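Local coordinates for ribokinase (Staphylococcus aureus, PDB 3RY7), which catalyses the ATP- and magnesium-dependent phosphorylation of D-ribose at O-5, giving D-ribose 5-phosphate, and is activated by monovalent cations, at residues Ser262-Asn265 against Lys266-Asn270; Asn207-Tyr210 against Phe211-Ile214; Leu172-Glu175 against Leu176-Leu179; Ile196-Asn200 against Glu201-Lys205; Asp70-Leu73 against Glu74-Val78. All blocks are in the same frame, centred on the assembly; numbering follows the deposited sequence.

Contact 1. Residues Ser262-Asn265 against Lys266-Asn270; sequences SRLN and KSQDN
With CG between its own backbone N and carbonyl carbon (chi1 71°), Asn270 has its side-chain amide placed between Arg263 O and Asn265 N, and the Asn265 amide, its CG beside the backbone N, stacks next to it. The setting is the connection between helix 252-263 and helix 271-283, built round a type I beta turn from Asn265 to Gln268 and closed by the routine turn bond from Gln268 N to Asn265 O. Asn270, at the N-cap position of the second helix, makes no capping bond with its side chain and bridges back to the end of the first, although its ND2 also has a weak bond to Asp273 OD1 in the following helix. Its OD1 accepts from Asn265 N at 2.9 Å in a nearly straight bond, and its ND2 donates to Arg263 O at 3.0 Å, the acceptor lying in the plane of the Asn270 amide although the donor stands above the plane of the Arg263 carbonyl. Two bonds from one amide thus fix its rotation, and the stacked amide planes are 15° apart. The methyl CD2 of the buried Leu264 reaches OD1 of Asn270 at 3.3 Å and also rests on the backbone of Gln268, whose side-chain NE2 is directed to Thr218 OG1. Arg263 sends its guanidinium onto the ring of Phe277 in a cation-pi contact with the following helix. Asn265 ND2 donates to Asp269 OD2 at 3.0 Å, meeting the syn lone pair of a carboxylate turned 79° from the amide.

Contact 2. Residues Asn207-Tyr210 against Phe211-Ile214; sequences NANY and FLSI
Tyr210 and Phe211, neighbours in sequence, turn their rings against each other edge to face. The edge of Tyr210 comes over one face of Phe211, with CD1 of Tyr210 near the rim of that face and 3.6 Å from CD1 of Phe211. The centroids are 5.1 Å apart and the planes meet at 71°. Different first torsions bring the rings together: CG of Tyr210 lies anti to the backbone N (chi1 168°), whereas CG of Phe211 lies beside its own N (chi1 -64°), and the two rings come round to the same flank of the backbone. The Phe211 ring also rides near the carbonyl of Asn207, its CD2 3.4 Å from Asn207 O. All this happens in the last turns of helix 201-213, in the ribokinase-fold domain, where Phe211 packs on Leu193 of helix 187-194 and on Val219 of strand 218-222 in the large sheet, while Tyr210 touches Ser194 of helix 187-194. Ile214, the first residue to leave helical angles, reaches back to the Tyr210 ring, crossing it at a slant: its CD1 touches CE1 of Tyr210 at 3.5 Å and lies equally near the hydroxyl OH of Tyr210. Regular i to i+4 bonds join Phe211 N to Asn207 O and Leu212 N to Ala208 O. At the end of the helix the carbonyl of Tyr210 is gripped by the Ser213 hydroxyl, whose OG donates to Tyr210 O at 2.8 Å, while the bond from Ile214 N to the same oxygen is weak and stretched to 3.3 Å.

Contact 3. Residues Leu172-Glu175 against Leu176-Leu179; sequences LPNE and LLSL
The chain runs extended through Leu172 and Pro173 and then winds into the short helix 174-177, with Pro173 at the N-cap position and its carbonyl accepting from both Leu177 N at 3.0 Å and Leu176 N at 2.9 Å. The two donors come in differently: Leu177 N lies in the plane of the carbonyl, while Leu176 N stands well above it. On the side-chain level Leu172 and Leu177 carry the contact, crossing at about a right angle. The methyl CD2 of Leu177 fits against CD1 of Leu172 at 3.6 Å and against its CB, and the other methyl, CD1, approaches OD1 of Asn174. With chi1 of Leu177 at -70°, CG stays beside the backbone N and the branch leans back toward the start of the helix, which brings CD2 to Leu172. The helix belongs to the beta-alpha-beta unit that leads from strand 161-165 to strand 182-183 in the large sheet. Each leucine has its own partner there: Leu176 packs on Leu164 of strand 161-165 and on Ile149 and Phe152 of helix 145-157, Leu172 also reaches Leu164, and Leu177 packs on Ile214 in a loop. At the far end Ser178 N bonds to Asn174 O at 2.9 Å, with its hydroxyl adding a weak second bond to that oxygen, and Leu179 brings CG to 3.2 Å from Glu175 O. The chemistry divides accordingly: two carbonyls, Pro173 O and Asn174 O, take the amide bonds of Leu176, Leu177 and Ser178, while the leucines supply apolar contact.

Contact 4. Residues Ile196-Asn200 against Glu201-Lys205; sequences IKVTN and EQSMK
Ser203 OG is held from two directions: it accepts from Thr199 N at 2.8 Å in an almost straight bond, and it donates to Asn200 O at 2.5 Å, unusually short for a hydrogen bond, in the plane of that carbonyl and on a lone pair. This is the N-terminal cap of helix 201-213, with Asn200 as the N-cap residue whose side chain accepts from a backbone amide three residues on. OD1 of Asn200 takes Ser203 N at 2.9 Å, the amide arriving nearly along the side-chain C=O. CG of Asn200 stands between its backbone N and carbonyl carbon (chi1 54°), a torsion that folds the amide forward over the first turn. Ser203 adopts the same choice of torsion (chi1 66°), which turns its hydroxyl back onto Asn200 O and the loop. The backbone turn separately brings Ser203 N to Asn200 O, from well above the carbonyl plane, and Met204 N adds a weak bond. Ser203 is buried, and its hydroxyl has both its donor and its acceptor role filled within the cap; CB of Ser203 presses close to the carbonyl oxygen of Lys197. Behind the cap, helix 187-194 takes part through Glu191, whose carboxylate accepts from Val198 N. Val198 lies against Ala190 and close to the ATP-binding residue Leu223, which places the loop probably near the edge of the nucleotide site. Met204 covers the start of the helix toward Tyr229 and His238, and across its side chain, at about a right angle, CG1 of Val198 meets Met204 CG at 4.1 Å.

Contact 5. Residues Asp70-Leu73 against Glu74-Val78; sequences DFIL and EDFKV
Ile72 and Phe76, one turn apart on helix 70-78, lie side by side and point the same way. The CG2 methyl of Ile72 sits over one face of the Phe76 ring in a CH-pi contact, 3.9 Å from the centroid and 3.4 Å from CZ of Phe76. Leu73 adds its CD2, which reaches CD2 of Phe76 at 3.9 Å. With chi1 of Phe76 at -70°, CG stays beside the backbone N and the ring leans back toward these two residues; the carbonyl oxygen of Ile72 lies over a face of the ring, toward its rim. That carbonyl accepts from Phe76 N at 2.9 Å, in the run of i to i+4 bonds that also pairs Asp75 N with Phe71 O and Lys77 N with Leu73 O. Farther out, Phe76 meets Phe59 with planes near perpendicular and touches Ile48 of helix 42-52, while Ile72 packs on Gln292 of the second subunit. The helix lies in the crossover of a beta-alpha-beta unit between strands 56-64 and 87-89. By dispersion and CH-pi contact, Ile72 and Leu73 thus flank the ring that rests on Ala44, a substrate-binding residue.

Contacts 2 and 4 both use helix 201-213, one at its end and the other at its start, with centres about 12 Å apart; loop 196-200 meets the side chain of Asn207. Contact 3 joins this group through Ile214 CD1, which packs on Leu177 CD1 at 4.1 Å. Contact 1 stands apart, its nearest atoms about 9 Å from contact 2 and about 10 Å from contact 3. Across the chain, contact 5 lies with its centre about 39 Å from that of contact 2. Relative to the active site, contact 4 borders the ATP-binding side near Leu223, whereas contact 5 abuts the ribose-binding residues Val13 and Ala44.

Contact 1. Residues Ser262-Asn265 against Lys266-Asn270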
loop_
_atom_site.group_PDB
_atom_site.type_symbol
_atom_site.label_atom_id
_atom_site.label_comp_id
_atom_site.label_asym_id
_atom_site.label_seq_id
_atom_site.Cartn_x
_atom_site.Cartn_y
_atom_site.Cartn_z
ATOM N N SER A 262 -13.475 9.886 17.594
ATOM C CA SER A 262 -13.814 11.016 16.721
ATOM C C SER A 262 -15.335 11.140 16.507
ATOM O O SER A 262 -15.870 12.234 16.300
ATOM C CB SER A 262 -13.113 10.878 15.358
ATOM O OG SER A 262 -13.672 9.828 14.569
ATOM N N ARG A 263 -16.015 10.003 16.579
ATOM C CA ARG A 263 -17.418 9.894 16.209
ATOM C C ARG A 263 -18.360 9.937 17.425
ATOM O O ARG A 263 -19.534 10.299 17.297
ATOM C CB ARG A 263 -17.618 8.598 15.410
ATOM C CG ARG A 263 -19.060 8.232 15.100
ATOM C CD ARG A 263 -19.787 9.392 14.443
ATOM N NE ARG A 263 -19.234 9.730 13.137
ATOM C CZ ARG A 263 -19.732 9.293 11.981
ATOM N NH1 ARG A 263 -20.795 8.487 11.969
ATOM N NH2 ARG A 263 -19.165 9.667 10.835
ATOM N N LEU A 264 -17.840 9.581 18.600
ATOM C CA LEU A 264 -18.648 9.504 19.821
ATOM C C LEU A 264 -19.203 10.856 20.229
ATOM O O LEU A 264 -18.456 11.828 20.349
ATOM C CB LEU A 264 -17.809 8.982 20.982
ATOM C CG LEU A 264 -18.366 7.818 21.799
ATOM C CD1 LEU A 264 -17.744 7.822 23.182
ATOM C CD2 LEU A 264 -19.887 7.831 21.884
ATOM N N ASN A 265 -20.513 10.922 20.451
ATOM C CA ASN A 265 -21.109 12.129 21.022
ATOM C C ASN A 265 -20.752 12.203 22.495
ATOM O O ASN A 265 -20.520 11.169 23.131
ATOM C CB ASN A 265 -22.632 12.130 20.844
ATOM C CG ASN A 265 -23.050 12.344 19.405
ATOM O OD1 ASN A 265 -22.269 12.840 18.584
ATOM N ND2 ASN A 265 -24.291 11.979 19.087
ATOM N N LYS A 266 -20.692 13.410 23.045
ATOM C CA LYS A 266 -20.370 13.553 24.461
ATOM C C LYS A 266 -21.351 12.769 25.323
ATOM O O LYS A 266 -20.961 12.121 26.292
ATOM C CB LYS A 266 -20.367 15.023 24.871
ATOM C CG LYS A 266 -18.998 15.598 25.238
ATOM C CD LYS A 266 -18.375 14.956 26.483
ATOM C CE LYS A 266 -17.712 16.034 27.358
ATOM N NZ LYS A 266 -16.922 15.435 28.471
ATOM N N SER A 267 -22.622 12.829 24.934
ATOM C CA SER A 267 -23.717 12.153 25.624
ATOM C C SER A 267 -23.603 10.635 25.549
ATOM O O SER A 267 -24.289 9.919 26.290
ATOM C CB SER A 267 -25.050 12.574 25.000
ATOM O OG SER A 267 -25.024 12.393 23.590
ATOM N N GLN A 268 -22.741 10.155 24.649
ATOM C CA GLN A 268 -22.584 8.726 24.390
ATOM C C GLN A 268 -23.900 8.039 23.989
ATOM O O GLN A 268 -24.116 6.856 24.289
ATOM C CB GLN A 268 -21.949 8.018 25.593
ATOM C CG GLN A 268 -20.487 8.401 25.861
ATOM C CD GLN A 268 -19.863 7.546 26.955
ATOM O OE1 GLN A 268 -19.256 8.072 27.895
ATOM N NE2 GLN A 268 -20.014 6.225 26.845
ATOM N N ASP A 269 -24.773 8.779 23.310
ATOM C CA ASP A 269 -26.070 8.234 22.890
ATOM C C ASP A 269 -25.946 7.443 21.584
ATOM O O ASP A 269 -26.904 6.808 21.139
ATOM C CB ASP A 269 -27.115 9.355 22.759
ATOM C CG ASP A 269 -26.713 10.421 21.738
ATOM O OD1 ASP A 269 -27.244 11.556 21.789
ATOM O OD2 ASP A 269 -25.855 10.126 20.879
ATOM N N ASN A 270 -24.753 7.478 20.989
ATOM C CA ASN A 270 -24.476 6.830 19.709
ATOM C C ASN A 270 -23.318 5.836 19.779
ATOM O O ASN A 270 -22.484 5.777 18.881
ATOM C CB ASN A 270 -24.178 7.876 18.638
ATOM C CG ASN A 270 -22.838 8.553 18.849
ATOM O OD1 ASN A 270 -22.408 8.766 19.984
ATOM N ND2 ASN A 270 -22.171 8.900 17.758
#

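Contact 2. Residues Asn207-Tyr210 against Phe211-Ile214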
loop_
_atom_site.group_PDB
_atom_site.type_symbol
_atom_site.label_atom_id
_atom_site.label_comp_id
_atom_site.label_asym_id
_atom_site.label_seq_id
_atom_site.Cartn_x
_atom_site.Cartn_y
_atom_site.Cartn_z
ATOM N N ASN A 207 -17.511 -9.860 32.112
ATOM C CA ASN A 207 -16.446 -8.855 32.021
ATOM C C ASN A 207 -16.984 -7.439 32.187
ATOM O O ASN A 207 -16.570 -6.712 33.094
ATOM C CB ASN A 207 -15.678 -8.999 30.691
ATOM C CG ASN A 207 -14.476 -9.904 30.820
ATOM O OD1 ASN A 207 -14.560 -11.118 30.613
ATOM N ND2 ASN A 207 -13.356 -9.323 31.204
ATOM N N ALA A 208 -17.932 -7.066 31.334
ATOM C CA ALA A 208 -18.597 -5.777 31.468
ATOM C C ALA A 208 -19.009 -5.506 32.919
ATOM O O ALA A 208 -18.767 -4.427 33.453
ATOM C CB ALA A 208 -19.794 -5.703 30.551
ATOM N N ASN A 209 -19.627 -6.497 33.556
ATOM C CA ASN A 209 -20.155 -6.318 34.904
ATOM C C ASN A 209 -19.058 -6.040 35.908
ATOM O O ASN A 209 -19.241 -5.266 36.857
ATOM C CB ASN A 209 -20.994 -7.527 35.333
ATOM C CG ASN A 209 -22.421 -7.450 34.813
ATOM O OD1 ASN A 209 -22.976 -6.361 34.660
ATOM N ND2 ASN A 209 -23.021 -8.606 34.543
ATOM N N TYR A 210 -17.911 -6.673 35.698
ATOM C CA TYR A 210 -16.751 -6.364 36.503
ATOM C C TYR A 210 -16.395 -4.889 36.353
ATOM O O TYR A 210 -16.273 -4.178 37.353
ATOM C CB TYR A 210 -15.545 -7.218 36.132
ATOM C CG TYR A 210 -14.309 -6.666 36.786
ATOM C CD1 TYR A 210 -13.403 -5.898 36.065
ATOM C CD2 TYR A 210 -14.082 -6.849 38.149
ATOM C CE1 TYR A 210 -12.283 -5.366 36.666
ATOM C CE2 TYR A 210 -12.963 -6.313 38.768
ATOM C CZ TYR A 210 -12.064 -5.574 38.020
ATOM O OH TYR A 210 -10.947 -5.031 38.615
ATOM N N PHE A 211 -16.239 -4.423 35.111
ATOM C CA PHE A 211 -15.838 -3.026 34.892
ATOM C C PHE A 211 -16.862 -2.018 35.408
ATOM O O PHE A 211 -16.497 -1.031 36.045
ATOM C CB PHE A 211 -15.435 -2.742 33.428
ATOM C CG PHE A 211 -14.217 -3.509 32.997
ATOM C CD1 PHE A 211 -13.006 -3.316 33.639
ATOM C CD2 PHE A 211 -14.292 -4.459 32.001
ATOM C CE1 PHE A 211 -11.890 -4.031 33.280
ATOM C CE2 PHE A 211 -13.179 -5.181 31.638
ATOM C CZ PHE A 211 -11.970 -4.963 32.281
ATOM N N LEU A 212 -18.136 -2.270 35.138
ATOM C CA LEU A 212 -19.188 -1.412 35.651
ATOM C C LEU A 212 -19.125 -1.349 37.173
ATOM O O LEU A 212 -19.298 -0.281 37.760
ATOM C CB LEU A 212 -20.560 -1.894 35.187
ATOM C CG LEU A 212 -20.820 -1.768 33.683
ATOM C CD1 LEU A 212 -21.940 -2.720 33.253
ATOM C CD2 LEU A 212 -21.136 -0.328 33.300
ATOM N N SER A 213 -18.855 -2.480 37.813
ATOM C CA SER A 213 -18.905 -2.514 39.274
ATOM C C SER A 213 -17.799 -1.659 39.893
ATOM O O SER A 213 -17.917 -1.209 41.034
ATOM C CB SER A 213 -18.841 -3.948 39.817
ATOM O OG SER A 213 -17.505 -4.424 39.899
ATOM N N ILE A 214 -16.726 -1.427 39.145
ATOM C CA ILE A 214 -15.629 -0.638 39.695
ATOM C C ILE A 214 -15.664 0.816 39.227
ATOM O O ILE A 214 -14.717 1.585 39.458
ATOM C CB ILE A 214 -14.248 -1.303 39.489
ATOM C CG1 ILE A 214 -13.913 -1.453 38.003
ATOM C CG2 ILE A 214 -14.199 -2.669 40.199
ATOM C CD1 ILE A 214 -12.524 -2.009 37.791
#

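Contact 3. Residues Leu172-Glu175 against Leu176-Leu179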
loop_
_atom_site.group_PDB
_atom_site.type_symbol
_atom_site.label_atom_id
_atom_site.label_comp_id
_atom_site.label_asym_id
_atom_site.label_seq_id
_atom_site.Cartn_x
_atom_site.Cartn_y
_atom_site.Cartn_z
ATOM N N LEU A 172 -3.589 -2.677 36.594
ATOM C CA LEU A 172 -3.827 -1.272 36.902
ATOM C C LEU A 172 -4.194 -1.099 38.378
ATOM O O LEU A 172 -4.865 -1.951 38.957
ATOM C CB LEU A 172 -4.952 -0.734 36.018
ATOM C CG LEU A 172 -4.877 -1.106 34.531
ATOM C CD1 LEU A 172 -6.067 -0.538 33.801
ATOM C CD2 LEU A 172 -3.577 -0.608 33.904
ATOM N N PRO A 173 -3.744 0.002 38.998
ATOM C CA PRO A 173 -4.151 0.321 40.369
ATOM C C PRO A 173 -5.527 0.989 40.399
ATOM O O PRO A 173 -5.950 1.598 39.411
ATOM C CB PRO A 173 -3.082 1.320 40.823
ATOM C CG PRO A 173 -2.693 2.030 39.556
ATOM C CD PRO A 173 -2.776 0.979 38.467
ATOM N N ASN A 174 -6.208 0.885 41.540
ATOM C CA ASN A 174 -7.540 1.448 41.687
ATOM C C ASN A 174 -7.521 2.945 41.453
ATOM O O ASN A 174 -8.478 3.513 40.916
ATOM C CB ASN A 174 -8.104 1.135 43.076
ATOM C CG ASN A 174 -8.240 -0.354 43.321
ATOM O OD1 ASN A 174 -8.336 -1.139 42.373
ATOM N ND2 ASN A 174 -8.246 -0.755 44.596
ATOM N N GLU A 175 -6.418 3.576 41.856
ATOM C CA GLU A 175 -6.235 5.003 41.644
ATOM C C GLU A 175 -6.479 5.389 40.173
ATOM O O GLU A 175 -6.918 6.505 39.879
ATOM C CB GLU A 175 -4.837 5.415 42.110
ATOM C CG GLU A 175 -4.595 6.916 42.183
ATOM C CD GLU A 175 -3.195 7.244 42.707
ATOM O OE1 GLU A 175 -2.531 8.152 42.146
ATOM O OE2 GLU A 175 -2.752 6.578 43.678
ATOM N N LEU A 176 -6.202 4.465 39.253
ATOM C CA LEU A 176 -6.432 4.721 37.833
ATOM C C LEU A 176 -7.797 4.192 37.412
ATOM O O LEU A 176 -8.544 4.863 36.707
ATOM C CB LEU A 176 -5.331 4.095 36.954
ATOM C CG LEU A 176 -5.589 4.212 35.433
ATOM C CD1 LEU A 176 -5.836 5.650 35.002
ATOM C CD2 LEU A 176 -4.473 3.600 34.602
ATOM N N LEU A 177 -8.098 2.968 37.831
ATOM C CA LEU A 177 -9.340 2.316 37.421
ATOM C C LEU A 177 -10.525 3.211 37.696
ATOM O O LEU A 177 -11.464 3.276 36.905
ATOM C CB LEU A 177 -9.514 0.977 38.139
ATOM C CG LEU A 177 -8.506 -0.065 37.656
ATOM C CD1 LEU A 177 -8.551 -1.315 38.531
ATOM C CD2 LEU A 177 -8.763 -0.384 36.190
ATOM N N SER A 178 -10.460 3.925 38.812
ATOM C CA SER A 178 -11.592 4.723 39.270
ATOM C C SER A 178 -11.700 6.050 38.535
ATOM O O SER A 178 -12.604 6.836 38.811
ATOM C CB SER A 178 -11.458 4.992 40.770
ATOM O OG SER A 178 -10.473 5.984 40.998
ATOM N N LEU A 179 -10.771 6.307 37.614
ATOM C CA LEU A 179 -10.772 7.550 36.857
ATOM C C LEU A 179 -11.229 7.347 35.413
ATOM O O LEU A 179 -11.352 8.311 34.653
ATOM C CB LEU A 179 -9.366 8.171 36.862
ATOM C CG LEU A 179 -8.754 8.503 38.228
ATOM C CD1 LEU A 179 -7.347 9.150 38.083
ATOM C CD2 LEU A 179 -9.700 9.415 38.997
#

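Contact 4. Residues Ile196-Asn200 against Glu201-Lys205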
loop_
_atom_site.group_PDB
_atom_site.type_symbol
_atom_site.label_atom_id
_atom_site.label_comp_id
_atom_site.label_asym_id
_atom_site.label_seq_id
_atom_site.Cartn_x
_atom_site.Cartn_y
_atom_site.Cartn_z
ATOM N N ILE A 196 -11.503 -12.809 34.199
ATOM C CA ILE A 196 -12.497 -13.606 33.473
ATOM C C ILE A 196 -12.212 -13.708 31.981
ATOM O O ILE A 196 -12.249 -12.698 31.274
ATOM C CB ILE A 196 -13.903 -12.996 33.581
ATOM C CG1 ILE A 196 -14.320 -12.822 35.040
ATOM C CG2 ILE A 196 -14.901 -13.862 32.833
ATOM C CD1 ILE A 196 -15.552 -11.967 35.198
ATOM N N LYS A 197 -11.968 -14.928 31.498
ATOM C CA LYS A 197 -11.695 -15.157 30.077
ATOM C C LYS A 197 -12.865 -14.781 29.172
ATOM O O LYS A 197 -14.032 -14.896 29.555
ATOM C CB LYS A 197 -11.266 -16.607 29.809
ATOM C CG LYS A 197 -11.323 -16.997 28.326
ATOM C CD LYS A 197 -10.018 -17.599 27.830
ATOM C CE LYS A 197 -10.046 -17.766 26.317
ATOM N NZ LYS A 197 -8.693 -18.010 25.755
ATOM N N VAL A 198 -12.539 -14.318 27.970
ATOM C CA VAL A 198 -13.549 -13.944 27.003
ATOM C C VAL A 198 -13.742 -15.095 26.027
ATOM O O VAL A 198 -12.820 -15.455 25.296
ATOM C CB VAL A 198 -13.165 -12.660 26.249
ATOM C CG1 VAL A 198 -14.227 -12.304 25.207
ATOM C CG2 VAL A 198 -12.969 -11.513 27.233
ATOM N N THR A 199 -14.943 -15.671 26.042
ATOM C CA THR A 199 -15.299 -16.804 25.187
ATOM C C THR A 199 -16.685 -16.665 24.559
ATOM O O THR A 199 -16.807 -16.327 23.378
ATOM C CB THR A 199 -15.255 -18.133 25.971
ATOM O OG1 THR A 199 -16.104 -18.053 27.126
ATOM C CG2 THR A 199 -13.839 -18.421 26.437
ATOM N N ASN A 200 -17.729 -16.919 25.349
ATOM C CA ASN A 200 -19.109 -16.753 24.881
ATOM C C ASN A 200 -19.630 -15.381 25.311
ATOM O O ASN A 200 -18.992 -14.694 26.118
ATOM C CB ASN A 200 -20.025 -17.862 25.415
ATOM C CG ASN A 200 -19.958 -17.993 26.925
ATOM O OD1 ASN A 200 -19.613 -17.040 27.625
ATOM N ND2 ASN A 200 -20.284 -19.179 27.437
ATOM N N GLU A 201 -20.784 -14.986 24.784
ATOM C CA GLU A 201 -21.361 -13.698 25.137
ATOM C C GLU A 201 -21.577 -13.528 26.651
ATOM O O GLU A 201 -21.548 -12.407 27.167
ATOM C CB GLU A 201 -22.657 -13.441 24.367
ATOM C CG GLU A 201 -23.263 -12.079 24.676
ATOM C CD GLU A 201 -24.289 -11.629 23.651
ATOM O OE1 GLU A 201 -25.493 -11.583 24.003
ATOM O OE2 GLU A 201 -23.889 -11.310 22.501
ATOM N N GLN A 202 -21.778 -14.639 27.358
ATOM C CA GLN A 202 -21.960 -14.606 28.813
ATOM C C GLN A 202 -20.704 -14.116 29.548
ATOM O O GLN A 202 -20.805 -13.413 30.564
ATOM C CB GLN A 202 -22.368 -15.987 29.344
ATOM C CG GLN A 202 -22.581 -16.049 30.866
ATOM C CD GLN A 202 -23.789 -15.229 31.343
ATOM O OE1 GLN A 202 -24.814 -15.126 30.649
ATOM N NE2 GLN A 202 -23.669 -14.646 32.533
ATOM N N SER A 203 -19.531 -14.499 29.038
ATOM C CA SER A 203 -18.254 -14.071 29.606
ATOM C C SER A 203 -18.033 -12.579 29.336
ATOM O O SER A 203 -17.385 -11.884 30.110
ATOM C CB SER A 203 -17.105 -14.892 29.015
ATOM O OG SER A 203 -16.965 -14.623 27.630
ATOM N N MET A 204 -18.576 -12.103 28.224
ATOM C CA MET A 204 -18.524 -10.695 27.888
ATOM C C MET A 204 -19.401 -9.901 28.848
ATOM O O MET A 204 -18.992 -8.855 29.360
ATOM C CB MET A 204 -18.966 -10.490 26.444
ATOM C CG MET A 204 -18.280 -11.475 25.506
ATOM S SD MET A 204 -18.453 -11.126 23.758
ATOM C CE MET A 204 -20.200 -10.775 23.587
ATOM N N LYS A 205 -20.587 -10.394 29.124
ATOM C CA LYS A 205 -21.436 -9.809 30.124
ATOM C C LYS A 205 -20.724 -9.810 31.457
ATOM O O LYS A 205 -20.754 -8.850 32.155
ATOM C CB LYS A 205 -22.690 -10.631 30.279
ATOM C CG LYS A 205 -23.794 -10.299 29.365
ATOM C CD LYS A 205 -24.984 -11.266 29.599
ATOM C CE LYS A 205 -25.927 -11.378 28.396
ATOM N NZ LYS A 205 -26.779 -12.594 28.445
#

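Contact 5. Residues Asp70-Leu73 against Glu74-Val78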
loop_
_atom_site.group_PDB
_atom_site.type_symbol
_atom_site.label_atom_id
_atom_site.label_comp_id
_atom_site.label_asym_id
_atom_site.label_seq_id
_atom_site.Cartn_x
_atom_site.Cartn_y
_atom_site.Cartn_z
ATOM N N ASP A 70 11.789 12.957 14.065
ATOM C CA ASP A 70 11.499 14.229 13.420
ATOM C C ASP A 70 10.601 14.036 12.195
ATOM O O ASP A 70 9.817 14.923 11.847
ATOM C CB ASP A 70 12.786 14.963 13.020
ATOM C CG ASP A 70 13.485 15.629 14.203
ATOM O OD1 ASP A 70 12.974 15.574 15.346
ATOM O OD2 ASP A 70 14.559 16.225 13.983
ATOM N N PHE A 71 10.709 12.890 11.528
ATOM C CA PHE A 71 9.875 12.686 10.352
ATOM C C PHE A 71 8.433 12.460 10.772
ATOM O O PHE A 71 7.502 12.853 10.065
ATOM C CB PHE A 71 10.389 11.556 9.459
ATOM C CG PHE A 71 10.212 10.183 10.035
ATOM C CD1 PHE A 71 11.172 9.637 10.873
ATOM C CD2 PHE A 71 9.100 9.424 9.709
ATOM C CE1 PHE A 71 11.023 8.364 11.393
ATOM C CE2 PHE A 71 8.941 8.152 10.223
ATOM C CZ PHE A 71 9.901 7.618 11.071
ATOM N N ILE A 72 8.255 11.844 11.933
ATOM C CA ILE A 72 6.927 11.668 12.500
ATOM C C ILE A 72 6.310 13.011 12.854
ATOM O O ILE A 72 5.158 13.257 12.563
ATOM C CB ILE A 72 6.958 10.765 13.750
ATOM C CG1 ILE A 72 7.709 9.464 13.444
ATOM C CG2 ILE A 72 5.538 10.498 14.243
ATOM C CD1 ILE A 72 7.882 8.528 14.665
ATOM N N LEU A 73 7.089 13.891 13.474
ATOM C CA LEU A 73 6.579 15.209 13.831
ATOM C C LEU A 73 6.052 15.931 12.595
ATOM O O LEU A 73 5.045 16.643 12.651
ATOM C CB LEU A 73 7.655 16.045 14.520
ATOM C CG LEU A 73 8.279 15.440 15.786
ATOM C CD1 LEU A 73 9.362 16.343 16.380
ATOM C CD2 LEU A 73 7.217 15.137 16.818
ATOM N N GLU A 74 6.735 15.748 11.471
ATOM C CA GLU A 74 6.259 16.329 10.223
ATOM C C GLU A 74 4.899 15.748 9.830
ATOM O O GLU A 74 4.007 16.463 9.372
ATOM C CB GLU A 74 7.282 16.126 9.103
ATOM C CG GLU A 74 7.935 17.420 8.652
ATOM C CD GLU A 74 6.920 18.464 8.182
ATOM O OE1 GLU A 74 6.137 18.183 7.235
ATOM O OE2 GLU A 74 6.920 19.576 8.759
ATOM N N ASP A 75 4.739 14.443 10.009
ATOM C CA ASP A 75 3.458 13.815 9.715
ATOM C C ASP A 75 2.368 14.347 10.640
ATOM O O ASP A 75 1.226 14.544 10.209
ATOM C CB ASP A 75 3.566 12.291 9.781
ATOM C CG ASP A 75 4.372 11.719 8.628
ATOM O OD1 ASP A 75 4.287 12.285 7.518
ATOM O OD2 ASP A 75 5.099 10.721 8.832
ATOM N N PHE A 76 2.723 14.604 11.898
ATOM C CA PHE A 76 1.768 15.178 12.837
ATOM C C PHE A 76 1.283 16.519 12.291
ATOM O O PHE A 76 0.076 16.796 12.262
ATOM C CB PHE A 76 2.376 15.370 14.234
ATOM C CG PHE A 76 2.648 14.079 14.976
ATOM C CD1 PHE A 76 2.019 12.900 14.611
ATOM C CD2 PHE A 76 3.515 14.056 16.058
ATOM C CE1 PHE A 76 2.264 11.723 15.301
ATOM C CE2 PHE A 76 3.762 12.879 16.762
ATOM C CZ PHE A 76 3.134 11.713 16.384
ATOM N N LYS A 77 2.230 17.345 11.852
ATOM C CA LYS A 77 1.911 18.675 11.343
ATOM C C LYS A 77 1.016 18.611 10.097
ATOM O O LYS A 77 0.038 19.350 9.985
ATOM C CB LYS A 77 3.190 19.477 11.059
ATOM C CG LYS A 77 2.957 20.722 10.195
ATOM C CD LYS A 77 4.240 21.222 9.531
ATOM C CE LYS A 77 3.944 21.945 8.209
ATOM N NZ LYS A 77 3.409 21.020 7.147
ATOM N N VAL A 78 1.350 17.729 9.165
ATOM C CA VAL A 78 0.521 17.531 7.983
ATOM C C VAL A 78 -0.907 17.146 8.363
ATOM O O VAL A 78 -1.861 17.481 7.657
ATOM C CB VAL A 78 1.106 16.451 7.057
ATOM C CG1 VAL A 78 0.023 15.842 6.174
ATOM C CG2 VAL A 78 2.241 17.044 6.212
#